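Local coordinates for serine protease inhibitor 1 (Coprinopsis cinerea, PDB 3VWC), which probably inhibits serine-type endopeptidases with a compact beta-trefoil domain, at residues Tyr55-Lys60 against Lys82-Thr87. Sequence-based numbering, arbitrary orientation. Where two conformers were deposited one is given.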
# COMPACT_ATOMS: atom_id res chain seq x y z
N TYR A 55 11.22 4.74 0.17
CA TYR A 55 10.70 4.27 1.45
C TYR A 55 10.53 2.77 1.44
O TYR A 55 10.31 2.15 0.38
CB TYR A 55 9.36 4.93 1.80
CG TYR A 55 9.49 6.43 1.93
CD1 TYR A 55 9.79 7.01 3.17
CD2 TYR A 55 9.34 7.24 0.82
CE1 TYR A 55 10.02 8.41 3.27
CE2 TYR A 55 9.57 8.63 0.90
CZ TYR A 55 9.87 9.20 2.11
OH TYR A 55 10.05 10.57 2.19
N ILE A 56 10.74 2.19 2.62
CA ILE A 56 10.36 0.79 2.86
C ILE A 56 9.15 0.77 3.77
O ILE A 56 9.05 1.55 4.69
CB ILE A 56 11.51 -0.02 3.52
CG1 ILE A 56 12.79 0.09 2.71
CG2 ILE A 56 11.08 -1.49 3.68
CD1 ILE A 56 13.99 -0.49 3.41
N LEU A 57 8.15 -0.07 3.44
CA LEU A 57 6.87 -0.01 4.12
C LEU A 57 6.58 -1.36 4.79
O LEU A 57 6.51 -2.38 4.10
CB LEU A 57 5.76 0.33 3.10
CG LEU A 57 6.04 1.65 2.32
CD1 LEU A 57 5.13 1.78 1.08
CD2 LEU A 57 5.82 2.80 3.23
N TYR A 58 6.32 -1.30 6.08
CA TYR A 58 6.20 -2.54 6.86
C TYR A 58 4.77 -2.74 7.36
O TYR A 58 4.19 -1.85 7.96
CB TYR A 58 7.19 -2.58 8.05
CG TYR A 58 8.66 -2.72 7.69
CD1 TYR A 58 9.29 -3.98 7.61
CD2 TYR A 58 9.41 -1.60 7.38
CE1 TYR A 58 10.65 -4.09 7.29
CE2 TYR A 58 10.76 -1.70 7.08
CZ TYR A 58 11.37 -2.95 7.02
OH TYR A 58 12.71 -3.05 6.64
N CYS A 59 4.27 -3.97 7.16
CA CYS A 59 2.97 -4.39 7.66
C CYS A 59 3.12 -5.65 8.50
O CYS A 59 3.53 -6.71 8.01
CB CYS A 59 1.98 -4.63 6.51
SG CYS A 59 0.30 -5.06 7.05
N LYS A 60 2.66 -5.52 9.72
CA LYS A 60 2.91 -6.51 10.76
C LYS A 60 4.38 -6.98 10.76
O LYS A 60 4.68 -8.17 10.93
CB LYS A 60 1.92 -7.67 10.65
CG LYS A 60 0.52 -7.19 10.99
CD LYS A 60 -0.51 -8.31 10.96
CE LYS A 60 -1.91 -7.80 11.33
NZ LYS A 60 -2.93 -8.92 11.43
N LYS A 82 11.79 -3.77 -2.85
CA LYS A 82 11.14 -3.34 -1.64
C LYS A 82 11.06 -1.83 -1.44
O LYS A 82 10.56 -1.37 -0.45
CB LYS A 82 11.83 -3.95 -0.41
CG LYS A 82 11.86 -5.46 -0.42
CD LYS A 82 12.24 -6.00 0.94
CE LYS A 82 12.41 -7.52 0.89
NZ LYS A 82 13.31 -7.97 1.99
N LYS A 83 11.57 -1.05 -2.38
CA LYS A 83 11.58 0.41 -2.22
C LYS A 83 10.41 1.04 -2.98
O LYS A 83 10.10 0.65 -4.09
CB LYS A 83 12.90 0.99 -2.81
CG LYS A 83 14.12 0.87 -1.89
CD LYS A 83 15.36 1.48 -2.61
CE LYS A 83 16.60 1.51 -1.72
NZ LYS A 83 17.61 2.55 -2.14
N TRP A 84 9.74 1.96 -2.30
CA TRP A 84 8.52 2.66 -2.82
C TRP A 84 8.68 4.18 -2.78
O TRP A 84 9.28 4.74 -1.83
CB TRP A 84 7.31 2.30 -1.94
CG TRP A 84 7.06 0.80 -1.92
CD1 TRP A 84 7.59 -0.09 -1.03
CD2 TRP A 84 6.32 0.03 -2.87
NE1 TRP A 84 7.18 -1.37 -1.35
CE2 TRP A 84 6.40 -1.33 -2.48
CE3 TRP A 84 5.57 0.37 -4.02
CZ2 TRP A 84 5.80 -2.36 -3.20
CZ3 TRP A 84 4.95 -0.68 -4.76
CH2 TRP A 84 5.04 -2.03 -4.30
N ILE A 85 8.11 4.81 -3.81
CA ILE A 85 8.04 6.27 -3.92
C ILE A 85 6.63 6.63 -3.43
O ILE A 85 5.60 6.16 -3.99
CB ILE A 85 8.27 6.70 -5.38
CG1 ILE A 85 9.64 6.22 -5.90
CG2 ILE A 85 8.10 8.25 -5.57
CD1 ILE A 85 10.85 6.71 -5.13
N VAL A 86 6.59 7.39 -2.35
CA VAL A 86 5.34 7.73 -1.69
C VAL A 86 5.11 9.23 -1.88
O VAL A 86 5.91 10.04 -1.42
CB VAL A 86 5.32 7.32 -0.22
CG1 VAL A 86 3.99 7.65 0.41
CG2 VAL A 86 5.65 5.79 -0.06
N THR A 87 4.05 9.58 -2.63
CA THR A 87 3.95 10.98 -3.05
C THR A 87 2.61 11.55 -2.58
O THR A 87 1.55 11.01 -2.94
CB THR A 87 3.99 11.05 -4.58
OG1 THR A 87 5.19 10.40 -5.08
CG2 THR A 87 4.06 12.51 -5.04
O HOH W 1 8.63 -2.10 1.38
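Tyr55 and Trp84 pair through a single antiparallel bridge, a worked example of how two strands running nearly perpendicular (91°) can still be pinned at one point. Tyr55 N gives its hydrogen to Trp84 O at 2.8 Å, and Trp84 N returns a straighter bond (160°) to Tyr55 O at 2.7 Å. A CA-H...O contact from Lys83 CA, 3.4 Å away, also reaches Tyr55 O. Beyond the pair the two segments diverge, and one water bridges the gap: it accepts from Leu57 N at 2.9 Å, lies 2.8 Å from Lys82 O, to which it probably donates, and meets Trp84 NE1 in the indole plane through a weak bond.

Side chains close the inner side. With CG anti to its carbonyl carbon (chi1 -56°), Leu57 crosses the Trp84 side chain at about a right angle and brings CD1 obliquely to the indole, 3.7 Å from Trp84 CG. Val86 CG2 fills the angle between this methyl and the Tyr55 ring, 4.1 Å from Tyr55 CD2.

A second shell fixes both aromatics: Tyr55 OH bonds to Ile2 N, while Trp84 NE1 is held chiefly by Val64 O and its ring stacks edge-to-face with Trp108. One bridge joins strand 54-59, flanked by 46-51 and 62-67, to strand 84-88, which pairs with 96-101, in the beta-trefoil fold.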